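Local coordinates for Mlr3007 protein (PDB 3QQM) that probably transfers the amino group between branched-chain amino acids and 2-oxoglutarate, using pyridoxal 5'-phosphate as cofactor, at residues Arg122-Ala128 with Glu151-Thr155; Thr106-Ser110 with Leu142-Gly147; Tyr197-Lys201 with Pro217-Val221; Leu18-Met22 with His36-Leu40. One frame throughout, in Å; residues are numbered along the deposited sequence. Where two conformers were deposited one is given.

How the interactions relate
Along the chain interaction 4 comes first, closing before the others open; interactions 1 and 2 then interleave, and interaction 3 comes last. Interactions 1 and 2, centres 12 Å apart, touch each other and share neighbouring strands 149-152 and 139-143 of the six-stranded mixed sheet. Interaction 3 reaches the same sheet through strand 214-220, with its centre about 17 Å from either of them. Interaction 4 belongs to the four-stranded antiparallel sheet and helix 33-47, its centre 28 Å from that of interaction 3. Interactions 1 and 4 both reach the cofactor, bound to Lys-118, through arginines at or on helices 123-130 and 33-47, whereas interactions 2 and 3 lie nearer the periphery.

Interaction 1 of 4, residues Arg122-Ala128 with Glu151-Thr155; sequences RQLYTHA and EGTIT. With EDO (1,2-ethanediol), chain S.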
loop_
_atom_site.group_PDB
_atom_site.type_symbol
_atom_site.label_atom_id
_atom_site.label_comp_id
_atom_site.label_asym_id
_atom_site.label_seq_id
_atom_site.Cartn_x
_atom_site.Cartn_y
_atom_site.Cartn_z
ATOM N N ARG A 122 0.756 -4.384 11.679
ATOM C CA ARG A 122 1.448 -5.004 10.553
ATOM C C ARG A 122 2.245 -6.292 10.806
ATOM O O ARG A 122 3.110 -6.664 10.000
ATOM C CB ARG A 122 2.360 -3.946 9.925
ATOM C CG ARG A 122 1.587 -2.772 9.324
ATOM C CD ARG A 122 2.499 -1.763 8.678
ATOM N NE ARG A 122 3.384 -2.401 7.690
ATOM C CZ ARG A 122 3.046 -2.719 6.445
ATOM N NH1 ARG A 122 1.825 -2.511 5.999
ATOM N NH2 ARG A 122 3.942 -3.270 5.644
ATOM N N GLN A 123 1.909 -6.998 11.873
ATOM C CA GLN A 123 2.564 -8.245 12.226
ATOM C C GLN A 123 2.824 -9.194 11.036
ATOM O O GLN A 123 3.963 -9.639 10.809
ATOM C CB GLN A 123 1.699 -8.978 13.251
ATOM C CG GLN A 123 2.203 -10.325 13.643
ATOM C CD GLN A 123 1.515 -10.862 14.851
ATOM O OE1 GLN A 123 0.429 -10.407 15.218
ATOM N NE2 GLN A 123 2.147 -11.836 15.501
ATOM N N LEU A 124 1.766 -9.508 10.304
ATOM C CA LEU A 124 1.861 -10.448 9.178
ATOM C C LEU A 124 2.840 -9.982 8.102
ATOM O O LEU A 124 3.650 -10.772 7.605
ATOM C CB LEU A 124 0.483 -10.669 8.572
ATOM C CG LEU A 124 -0.507 -11.447 9.434
ATOM C CD1 LEU A 124 -2.017 -11.116 9.100
ATOM C CD2 LEU A 124 -0.209 -12.945 9.338
ATOM N N TYR A 125 2.772 -8.699 7.768
ATOM C CA TYR A 125 3.633 -8.125 6.735
ATOM C C TYR A 125 5.069 -7.988 7.209
ATOM O O TYR A 125 5.994 -8.238 6.446
ATOM C CB TYR A 125 3.104 -6.777 6.268
ATOM C CG TYR A 125 1.655 -6.787 5.830
ATOM C CD1 TYR A 125 1.265 -7.432 4.665
ATOM C CD2 TYR A 125 0.689 -6.081 6.547
ATOM C CE1 TYR A 125 -0.050 -7.423 4.246
ATOM C CE2 TYR A 125 -0.633 -6.047 6.126
ATOM C CZ TYR A 125 -1.001 -6.729 4.979
ATOM O OH TYR A 125 -2.303 -6.676 4.547
ATOM N N THR A 126 5.258 -7.543 8.446
ATOM C CA THR A 126 6.594 -7.458 9.013
ATOM C C THR A 126 7.218 -8.860 9.054
ATOM O O THR A 126 8.396 -9.015 8.782
ATOM C CB THR A 126 6.577 -6.864 10.441
ATOM O OG1 THR A 126 6.162 -5.494 10.393
ATOM C CG2 THR A 126 7.963 -6.942 11.117
ATOM N N HIS A 127 6.427 -9.876 9.380
ATOM C CA HIS A 127 6.956 -11.238 9.433
ATOM C C HIS A 127 7.345 -11.731 8.016
ATOM O O HIS A 127 8.404 -12.339 7.840
ATOM C CB HIS A 127 5.965 -12.206 10.102
ATOM C CG HIS A 127 6.506 -13.583 10.270
ATOM N ND1 HIS A 127 6.306 -14.578 9.335
ATOM C CD2 HIS A 127 7.291 -14.122 11.236
ATOM C CE1 HIS A 127 6.933 -15.676 9.723
ATOM N NE2 HIS A 127 7.534 -15.428 10.877
ATOM N N ALA A 128 6.504 -11.422 7.026
ATOM C CA ALA A 128 6.754 -11.820 5.646
ATOM C C ALA A 128 8.026 -11.168 5.169
ATOM O O ALA A 128 8.882 -11.825 4.600
ATOM C CB ALA A 128 5.572 -11.450 4.721
ATOM N N GLU A 151 -1.222 -9.554 -2.292
ATOM C CA GLU A 151 -0.499 -8.288 -2.362
ATOM C C GLU A 151 0.916 -8.421 -1.837
ATOM O O GLU A 151 1.348 -9.497 -1.415
ATOM C CB GLU A 151 -1.240 -7.274 -1.459
ATOM C CG GLU A 151 -1.305 -7.741 0.028
ATOM C CD GLU A 151 -2.170 -6.850 0.970
ATOM O OE1 GLU A 151 -2.504 -5.689 0.612
ATOM O OE2 GLU A 151 -2.503 -7.331 2.094
ATOM N N GLY A 152 1.649 -7.322 -1.902
ATOM C CA GLY A 152 2.983 -7.248 -1.352
ATOM C C GLY A 152 2.856 -6.669 0.056
ATOM O O GLY A 152 1.764 -6.220 0.459
ATOM N N THR A 153 3.940 -6.694 0.815
ATOM C CA THR A 153 3.932 -6.121 2.138
ATOM C C THR A 153 3.599 -4.603 2.103
ATOM O O THR A 153 3.026 -4.072 3.063
ATOM C CB THR A 153 5.292 -6.287 2.831
ATOM O OG1 THR A 153 6.282 -5.461 2.185
ATOM C CG2 THR A 153 5.731 -7.773 2.826
ATOM N N ILE A 154 3.970 -3.898 1.030
ATOM C CA ILE A 154 3.674 -2.456 0.944
ATOM C C ILE A 154 3.159 -2.031 -0.426
ATOM O O ILE A 154 3.137 -0.830 -0.754
ATOM C CB ILE A 154 4.911 -1.574 1.302
ATOM C CG1 ILE A 154 6.056 -1.856 0.324
ATOM C CG2 ILE A 154 5.331 -1.807 2.736
ATOM C CD1 ILE A 154 7.314 -0.990 0.524
ATOM N N THR A 155 2.723 -3.006 -1.208
ATOM C CA THR A 155 2.249 -2.749 -2.550
ATOM C C THR A 155 1.137 -3.695 -2.947
ATOM O O THR A 155 0.922 -4.706 -2.302
ATOM C CB THR A 155 3.377 -2.998 -3.571
ATOM O OG1 THR A 155 3.908 -4.307 -3.365
ATOM C CG2 THR A 155 4.532 -1.994 -3.436
HETATM C C1 EDO S . 7.296 -3.350 6.600
HETATM O O1 EDO S . 7.352 -4.158 5.420
HETATM C C2 EDO S . 6.716 -4.144 7.768
HETATM O O2 EDO S . 5.878 -3.313 8.612
#
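At the edge of the cofactor pocket, where the turn after strand 149-152 faces the start of helix 123-130, Arg-122 reaches the backbone of Thr-153. Its NH2 gives a nearly straight hydrogen bond (172°) to Thr-153 O, 2.9 Å away. The acceptor lies in the guanidinium plane, yet the nitrogen stands above the carbonyl plane. A bend at chi3 (54°) turns the guanidinium so that Tyr-125 CD2 lies over one of its faces, offset toward the rim. Arg-122 NE donates almost straight to O2 of an ethanediol at 2.8 Å, and that oxygen in turn bonds to Thr-126 OG1; the diol probably came from the crystallisation liquor. Arg-122 is the N-cap residue of the helix, and its NH1 makes a weak hydrogen bond to O3 of the pyridoxal-phosphate-modified lysine at position 118 that brings the helix start beside the cofactor.

In the first turn of the helix, Tyr-125 sends its hydroxyl to Glu-151 OE2, 2.5 Å from OH. The carboxylate is met on its syn side but well out of its plane, which is turned 76° from the ring. Glu-151 OE1 accepts from the backbone N of Leu-176, so both carboxylate oxygens are engaged in this buried setting. Thr-153 packs its methyl CG2 against Ala-128 CB at 4.1 Å, while its OG1 bonds to Glu-139.

Interaction 2 of 4, residues Thr106-Ser110 with Leu142-Gly147; sequences TRLDS and LANERG
Leu-108 and Leu-142 form the close-packed side of this contact, meeting through their CD2 methyls at 3.8 Å. The two side chains cross at about a right angle, and CG of Leu-142 also rests against Thr-106 O. Just beside them the backbones are joined by a nearly straight hydrogen bond from Leu-108 N to Ala-143 O, 3.0 Å long. Asn-144 CA then makes a C-H...O contact with Leu-108 O.

Toward solvent the grip becomes polar and the chains more exposed. Glu-145 bends at chi2 (-75°), which brings its carboxylate back to Ser-110: OE1 accepts from Ser-110 N at 3.0 Å, and OE2 accepts a very short hydrogen bond from Ser-110 OG, 2.5 Å. One carboxylate thus holds both the backbone and the hydroxyl of a single serine. Arg-146 forms a salt bridge to the same OE2 through NH1 and bonds weakly from NH2 to Ser-110 OG. Arg-107, on the exposed rim, lays one guanidinium face over Ala-143 CB.

Asn-144 to Gly-147 form a type I turn, in which Asn-144 OD1 accepts from Arg-146 N at 2.9 Å, an Asx turn. In the wider fold, helix 123-130 packs on the apolar side, with Leu-124 against Leu-108 and both Tyr-125 and Ala-128 against Leu-142. Strand 149-152 adds Cys-150 beside Leu-108 and Asn-144, while Thr-106 OG1 bonds to Glu-131 and His-127.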
loop_
_atom_site.group_PDB
_atom_site.type_symbol
_atom_site.label_atom_id
_atom_site.label_comp_id
_atom_site.label_asym_id
_atom_site.label_seq_id
_atom_site.Cartn_x
_atom_site.Cartn_y
_atom_site.Cartn_z
ATOM N N THR A 106 4.447 -16.938 4.898
ATOM C CA THR A 106 3.473 -16.243 5.734
ATOM C C THR A 106 2.201 -16.070 4.920
ATOM O O THR A 106 2.237 -15.460 3.874
ATOM C CB THR A 106 3.952 -14.808 6.072
ATOM O OG1 THR A 106 5.197 -14.872 6.762
ATOM C CG2 THR A 106 2.918 -14.056 6.922
ATOM N N ARG A 107 1.094 -16.609 5.408
ATOM C CA ARG A 107 -0.194 -16.498 4.710
ATOM C C ARG A 107 -1.190 -15.543 5.383
ATOM O O ARG A 107 -1.195 -15.381 6.580
ATOM C CB ARG A 107 -0.820 -17.878 4.560
ATOM C CG ARG A 107 0.020 -18.812 3.711
ATOM C CD ARG A 107 0.258 -18.208 2.325
ATOM N NE ARG A 107 1.227 -18.962 1.529
ATOM C CZ ARG A 107 0.893 -19.941 0.709
ATOM N NH1 ARG A 107 -0.385 -20.287 0.577
ATOM N NH2 ARG A 107 1.833 -20.579 0.028
ATOM N N LEU A 108 -2.019 -14.913 4.560
ATOM C CA LEU A 108 -3.050 -14.016 5.006
ATOM C C LEU A 108 -4.346 -14.826 5.091
ATOM O O LEU A 108 -4.528 -15.847 4.396
ATOM C CB LEU A 108 -3.255 -12.849 4.024
ATOM C CG LEU A 108 -2.096 -11.845 3.864
ATOM C CD1 LEU A 108 -2.376 -10.851 2.770
ATOM C CD2 LEU A 108 -1.854 -11.153 5.144
ATOM N N ASP A 109 -5.237 -14.367 5.965
ATOM C CA ASP A 109 -6.529 -14.969 6.167
ATOM C C ASP A 109 -7.577 -14.092 5.465
ATOM O O ASP A 109 -7.832 -12.954 5.877
ATOM C CB ASP A 109 -6.809 -15.082 7.668
ATOM C CG ASP A 109 -8.204 -15.627 7.969
ATOM O OD1 ASP A 109 -8.995 -15.796 7.014
ATOM O OD2 ASP A 109 -8.523 -15.837 9.168
ATOM N N SER A 110 -8.224 -14.635 4.443
ATOM C CA SER A 110 -9.202 -13.867 3.668
ATOM C C SER A 110 -10.366 -13.333 4.486
ATOM O O SER A 110 -11.040 -12.418 4.038
ATOM C CB SER A 110 -9.757 -14.693 2.504
ATOM O OG SER A 110 -10.628 -15.701 2.965
ATOM N N LEU A 142 2.450 -12.109 -0.485
ATOM C CA LEU A 142 1.732 -12.996 0.411
ATOM C C LEU A 142 0.484 -13.537 -0.299
ATOM O O LEU A 142 -0.194 -12.805 -1.023
ATOM C CB LEU A 142 1.269 -12.262 1.686
ATOM C CG LEU A 142 2.327 -11.673 2.621
ATOM C CD1 LEU A 142 2.870 -10.392 2.016
ATOM C CD2 LEU A 142 1.743 -11.390 3.987
ATOM N N ALA A 143 0.188 -14.809 -0.062
ATOM C CA ALA A 143 -0.998 -15.468 -0.599
ATOM C C ALA A 143 -1.929 -15.785 0.570
ATOM O O ALA A 143 -1.535 -15.676 1.693
ATOM C CB ALA A 143 -0.624 -16.756 -1.353
ATOM N N ASN A 144 -3.170 -16.167 0.283
ATOM C CA ASN A 144 -4.148 -16.489 1.321
ATOM C C ASN A 144 -4.316 -17.999 1.504
ATOM O O ASN A 144 -3.566 -18.771 0.925
ATOM C CB ASN A 144 -5.487 -15.819 1.006
ATOM C CG ASN A 144 -6.147 -16.360 -0.268
ATOM O OD1 ASN A 144 -5.772 -17.434 -0.795
ATOM N ND2 ASN A 144 -7.154 -15.627 -0.759
ATOM N N GLU A 145 -5.329 -18.417 2.281
ATOM C CA GLU A 145 -5.551 -19.868 2.577
ATOM C C GLU A 145 -5.895 -20.726 1.374
ATOM O O GLU A 145 -5.914 -21.934 1.469
ATOM C CB GLU A 145 -6.589 -20.095 3.712
ATOM C CG GLU A 145 -8.057 -19.733 3.449
ATOM C CD GLU A 145 -8.392 -18.213 3.447
ATOM O OE1 GLU A 145 -7.481 -17.350 3.370
ATOM O OE2 GLU A 145 -9.586 -17.894 3.524
ATOM N N ARG A 146 -6.194 -20.087 0.250
ATOM C CA ARG A 146 -6.516 -20.785 -1.007
ATOM C C ARG A 146 -5.396 -20.622 -2.048
ATOM O O ARG A 146 -5.570 -20.930 -3.219
ATOM C CB ARG A 146 -7.878 -20.322 -1.523
ATOM C CG ARG A 146 -9.008 -20.813 -0.598
ATOM C CD ARG A 146 -10.391 -20.418 -1.042
ATOM N NE ARG A 146 -10.531 -18.972 -1.035
ATOM C CZ ARG A 146 -10.829 -18.236 0.040
ATOM N NH1 ARG A 146 -11.001 -18.798 1.233
ATOM N NH2 ARG A 146 -10.924 -16.918 -0.074
ATOM N N GLY A 147 -4.225 -20.184 -1.574
ATOM C CA GLY A 147 -3.037 -20.013 -2.420
ATOM C C GLY A 147 -3.143 -18.952 -3.495
ATOM O O GLY A 147 -2.426 -19.003 -4.494
#

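Interaction 3 of 4, residues Tyr197-Lys201 with Pro217-Val221; sequences YDDLK and PAKLV. With EDO (1,2-ethanediol), chain V.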
loop_
_atom_site.group_PDB
_atom_site.type_symbol
_atom_site.label_atom_id
_atom_site.label_comp_id
_atom_site.label_asym_id
_atom_site.label_seq_id
_atom_site.Cartn_x
_atom_site.Cartn_y
_atom_site.Cartn_z
ATOM N N TYR A 197 0.826 -17.854 -7.255
ATOM C CA TYR A 197 2.198 -17.490 -7.543
ATOM C C TYR A 197 2.612 -18.122 -8.834
ATOM O O TYR A 197 3.223 -17.479 -9.683
ATOM C CB TYR A 197 3.152 -17.957 -6.445
ATOM C CG TYR A 197 4.495 -17.286 -6.528
ATOM C CD1 TYR A 197 4.597 -15.933 -6.253
ATOM C CD2 TYR A 197 5.666 -17.996 -6.816
ATOM C CE1 TYR A 197 5.807 -15.265 -6.298
ATOM C CE2 TYR A 197 6.924 -17.334 -6.855
ATOM C CZ TYR A 197 6.969 -15.960 -6.589
ATOM O OH TYR A 197 8.125 -15.199 -6.607
ATOM N N ASP A 198 2.239 -19.374 -9.000
ATOM C CA ASP A 198 2.611 -20.120 -10.193
ATOM C C ASP A 198 2.022 -19.504 -11.483
ATOM O O ASP A 198 2.693 -19.463 -12.501
ATOM C CB ASP A 198 2.192 -21.575 -10.046
ATOM C CG ASP A 198 2.784 -22.436 -11.108
ATOM O OD1 ASP A 198 3.993 -22.765 -11.025
ATOM O OD2 ASP A 198 2.027 -22.794 -12.020
ATOM N N ASP A 199 0.768 -19.041 -11.431
ATOM C CA ASP A 199 0.144 -18.361 -12.581
ATOM C C ASP A 199 0.956 -17.139 -13.007
ATOM O O ASP A 199 1.049 -16.853 -14.178
ATOM C CB ASP A 199 -1.276 -17.871 -12.241
ATOM C CG ASP A 199 -2.247 -18.995 -12.005
ATOM O OD1 ASP A 199 -2.038 -20.078 -12.607
ATOM O OD2 ASP A 199 -3.237 -18.778 -11.250
ATOM N N LEU A 200 1.494 -16.394 -12.033
ATOM C CA LEU A 200 2.308 -15.207 -12.313
ATOM C C LEU A 200 3.507 -15.491 -13.186
ATOM O O LEU A 200 3.984 -14.611 -13.881
ATOM C CB LEU A 200 2.793 -14.553 -11.022
ATOM C CG LEU A 200 1.749 -13.777 -10.240
ATOM C CD1 LEU A 200 2.349 -13.177 -8.994
ATOM C CD2 LEU A 200 1.145 -12.679 -11.118
ATOM N N LYS A 201 4.022 -16.712 -13.127
ATOM C CA LYS A 201 5.158 -17.072 -13.949
ATOM C C LYS A 201 4.798 -16.930 -15.431
ATOM O O LYS A 201 5.685 -16.842 -16.270
ATOM C CB LYS A 201 5.618 -18.512 -13.656
ATOM C CG LYS A 201 6.362 -18.737 -12.305
ATOM C CD LYS A 201 7.782 -18.080 -12.353
ATOM C CE LYS A 201 8.743 -18.554 -11.246
ATOM N NZ LYS A 201 10.147 -18.057 -11.555
ATOM N N PRO A 217 8.147 -1.905 -12.152
ATOM C CA PRO A 217 8.352 -3.140 -12.896
ATOM C C PRO A 217 8.929 -4.179 -11.967
ATOM O O PRO A 217 9.785 -3.851 -11.171
ATOM C CB PRO A 217 9.387 -2.747 -13.969
ATOM C CG PRO A 217 9.267 -1.296 -14.092
ATOM C CD PRO A 217 8.894 -0.787 -12.732
ATOM N N ALA A 218 8.483 -5.422 -12.077
ATOM C CA ALA A 218 8.970 -6.449 -11.171
ATOM C C ALA A 218 9.199 -7.780 -11.862
ATOM O O ALA A 218 8.693 -8.025 -12.970
ATOM C CB ALA A 218 8.014 -6.609 -10.019
ATOM N N LYS A 219 9.969 -8.638 -11.209
ATOM C CA LYS A 219 10.278 -9.927 -11.775
ATOM C C LYS A 219 10.144 -10.955 -10.683
ATOM O O LYS A 219 10.638 -10.783 -9.577
ATOM C CB LYS A 219 11.677 -9.924 -12.359
ATOM C CG LYS A 219 11.916 -11.009 -13.376
ATOM C CD LYS A 219 13.335 -10.901 -14.001
ATOM C CE LYS A 219 14.429 -11.434 -13.062
ATOM N NZ LYS A 219 14.374 -12.934 -12.930
ATOM N N LEU A 220 9.485 -12.039 -11.021
ATOM C CA LEU A 220 9.194 -13.100 -10.080
ATOM C C LEU A 220 10.333 -14.084 -9.999
ATOM O O LEU A 220 10.983 -14.361 -10.994
ATOM C CB LEU A 220 7.944 -13.821 -10.548
ATOM C CG LEU A 220 7.116 -14.480 -9.476
ATOM C CD1 LEU A 220 6.552 -13.383 -8.582
ATOM C CD2 LEU A 220 6.008 -15.301 -10.102
ATOM N N VAL A 221 10.614 -14.555 -8.792
ATOM C CA VAL A 221 11.671 -15.522 -8.567
ATOM C C VAL A 221 11.246 -16.580 -7.566
ATOM O O VAL A 221 10.230 -16.444 -6.838
ATOM C CB VAL A 221 12.919 -14.871 -8.031
ATOM C CG1 VAL A 221 13.956 -15.945 -7.697
ATOM C CG2 VAL A 221 13.462 -13.878 -9.041
ATOM O OXT VAL A 221 11.953 -17.596 -7.460
HETATM C C1 EDO V . 8.880 -6.702 -15.780
HETATM O O1 EDO V . 8.082 -7.882 -15.940
HETATM C C2 EDO V . 8.417 -5.606 -16.743
HETATM O O2 EDO V . 7.127 -5.085 -16.371
#
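Apolar packing centres on Leu-220, whose side chain enters between Tyr-197 and Leu-200 near the C-terminus. Its CD2 makes a CH-pi contact over one face of the Tyr-197 ring, 3.8 Å from the centroid and 15° off the normal. The same methyl also touches Leu-200 CB and lies beside the CG and CD of Lys-201, 4.0 Å from CD. The exact placement of the Leu-220 side chain against the ring is doubtful, because its other methyl is modelled too close to it. Placing CG anti to the backbone N (chi1 -152°) lets the leucine reach the short helix 197-200.

Among the polar contacts, Tyr-197 OH donates to Val-221 O, one oxygen of the C-terminal carboxylate, at a very short 2.5 Å. That oxygen lies at the ring edge, in its plane.

Charge plays a looser part. Lys-201 bends at chi2 and brings NZ to within 4.5 Å of Val-221 OXT, beyond salt-bridge range, though the attraction may still favour the terminus lying here.

In the fold, the short, weakly bonded helix 197-200 packs against the end of strand 214-220. That strand lies in the mixed sheet between strands 99-103 and 205-210. Tyr-197 and Leu-200 also touch Leu-141 of strand 139-143 and Ile-149 of strand 149-152, while Val-221 packs on Ile-100 and Arg-102.

Interaction 4 of 4, residues Leu18-Met22 with His36-Leu40; sequences LIETM and HLARL
A single buried carboxylate, that of Glu-20, receives three hydrogen bonds from helix 33-47, two of them at one oxygen. His-36 ND1 donates to Glu-20 OE1 nearly along its C-O axis at 2.8 Å, with OE1 in the imidazole plane. Arg-39 NH2 reaches OE1 at 2.7 Å on the syn side, tilted out of the carboxylate plane, and the two donors come from opposite faces of it. Arg-39 runs out with CG anti to its backbone N (chi1 -179°) and bends at chi3, turning NE to the syn lone pair of Glu-20 OE2 at 2.8 Å for a side-on, bidentate salt bridge.

Over the His-36 ring, CG of Met-22, a selenomethionine, sits 3.4 Å from the centroid, 8° off the normal. Leu-18 CB meets Leu-40 CD1 at 3.7 Å. Helix 36-40 runs antiparallel to strand 18-22 (172°), axes 9.1 Å apart.

His-36 NE2 bonds to Ser-211, and Arg-39 NH1 bonds to phosphate oxygen OP1 of the cofactor-modified lysine at position 118 and to Pro-177 O. Glu-20 is therefore second-shell: its grip fixes the rotation of an arginine that binds phosphate, and its negative charge probably offsets part of the arginine's positive charge.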
loop_
_atom_site.group_PDB
_atom_site.type_symbol
_atom_site.label_atom_id
_atom_site.label_comp_id
_atom_site.label_asym_id
_atom_site.label_seq_id
_atom_site.Cartn_x
_atom_site.Cartn_y
_atom_site.Cartn_z
ATOM N N LEU A 18 -4.414 4.422 12.197
ATOM C CA LEU A 18 -4.657 4.436 10.758
ATOM C C LEU A 18 -3.494 5.191 10.143
ATOM O O LEU A 18 -3.022 6.181 10.703
ATOM C CB LEU A 18 -5.993 5.095 10.413
ATOM C CG LEU A 18 -7.185 4.255 10.872
ATOM C CD1 LEU A 18 -8.502 5.012 10.741
ATOM C CD2 LEU A 18 -7.225 2.918 10.081
ATOM N N ILE A 19 -3.059 4.730 8.985
ATOM C CA ILE A 19 -1.919 5.287 8.299
ATOM C C ILE A 19 -2.181 5.591 6.816
ATOM O O ILE A 19 -2.933 4.880 6.129
ATOM C CB ILE A 19 -0.750 4.254 8.383
ATOM C CG1 ILE A 19 -0.378 3.977 9.846
ATOM C CG2 ILE A 19 0.491 4.718 7.615
ATOM C CD1 ILE A 19 0.095 5.211 10.581
ATOM N N GLU A 20 -1.559 6.659 6.337
ATOM C CA GLU A 20 -1.609 7.060 4.916
ATOM C C GLU A 20 -0.204 7.529 4.553
ATOM O O GLU A 20 0.386 8.349 5.268
ATOM C CB GLU A 20 -2.627 8.176 4.638
ATOM C CG GLU A 20 -4.078 7.772 4.801
ATOM C CD GLU A 20 -4.548 6.772 3.747
ATOM O OE1 GLU A 20 -3.961 6.747 2.618
ATOM O OE2 GLU A 20 -5.514 6.027 4.031
ATOM N N THR A 21 0.323 6.982 3.452
ATOM C CA THR A 21 1.636 7.313 2.964
ATOM C C THR A 21 1.446 7.857 1.563
ATOM O O THR A 21 1.016 7.138 0.649
ATOM C CB THR A 21 2.556 6.087 2.980
ATOM O OG1 THR A 21 2.627 5.588 4.313
ATOM C CG2 THR A 21 3.959 6.442 2.487
HETATM N N MSE A 22 1.826 9.119 1.395
HETATM C CA MSE A 22 1.623 9.827 0.158
HETATM C C MSE A 22 2.868 10.534 -0.380
HETATM O O MSE A 22 3.835 10.791 0.360
HETATM C CB MSE A 22 0.569 10.915 0.418
HETATM C CG MSE A 22 -0.701 10.416 1.122
HETATM SE SE MSE A 22 -1.953 11.827 1.565
HETATM C CE MSE A 22 -0.877 12.861 2.808
ATOM N N HIS A 36 -6.716 9.324 -0.805
ATOM C CA HIS A 36 -6.122 9.049 0.518
ATOM C C HIS A 36 -7.026 9.469 1.665
ATOM O O HIS A 36 -7.191 8.723 2.616
ATOM C CB HIS A 36 -4.738 9.702 0.691
ATOM C CG HIS A 36 -3.661 9.045 -0.116
ATOM N ND1 HIS A 36 -3.096 7.837 0.240
ATOM C CD2 HIS A 36 -3.047 9.423 -1.263
ATOM C CE1 HIS A 36 -2.202 7.491 -0.666
ATOM N NE2 HIS A 36 -2.152 8.435 -1.587
ATOM N N LEU A 37 -7.577 10.675 1.585
ATOM C CA LEU A 37 -8.463 11.180 2.625
ATOM C C LEU A 37 -9.789 10.389 2.632
ATOM O O LEU A 37 -10.332 10.103 3.679
ATOM C CB LEU A 37 -8.704 12.680 2.437
ATOM C CG LEU A 37 -7.449 13.540 2.590
ATOM C CD1 LEU A 37 -7.730 14.993 2.317
ATOM C CD2 LEU A 37 -6.893 13.402 3.975
ATOM N N ALA A 38 -10.281 10.019 1.464
ATOM C CA ALA A 38 -11.510 9.229 1.391
ATOM C C ALA A 38 -11.310 7.950 2.189
ATOM O O ALA A 38 -12.140 7.611 3.019
ATOM C CB ALA A 38 -11.900 8.898 -0.052
ATOM N N ARG A 39 -10.201 7.255 1.936
ATOM C CA ARG A 39 -9.902 6.029 2.648
ATOM C C ARG A 39 -9.742 6.261 4.152
ATOM O O ARG A 39 -10.333 5.554 4.931
ATOM C CB ARG A 39 -8.627 5.390 2.126
ATOM C CG ARG A 39 -8.312 4.070 2.845
ATOM C CD ARG A 39 -7.269 3.321 2.139
ATOM N NE ARG A 39 -5.974 3.986 2.177
ATOM C CZ ARG A 39 -4.922 3.583 1.469
ATOM N NH1 ARG A 39 -5.046 2.588 0.599
ATOM N NH2 ARG A 39 -3.764 4.229 1.553
ATOM N N LEU A 40 -8.885 7.208 4.530
ATOM C CA LEU A 40 -8.641 7.518 5.936
ATOM C C LEU A 40 -9.920 7.916 6.677
ATOM O O LEU A 40 -10.208 7.404 7.767
ATOM C CB LEU A 40 -7.616 8.651 6.075
ATOM C CG LEU A 40 -7.350 9.136 7.492
ATOM C CD1 LEU A 40 -6.768 8.009 8.349
ATOM C CD2 LEU A 40 -6.424 10.328 7.454
HETATM O O HOH W 1 -0.732 4.880 1.394
#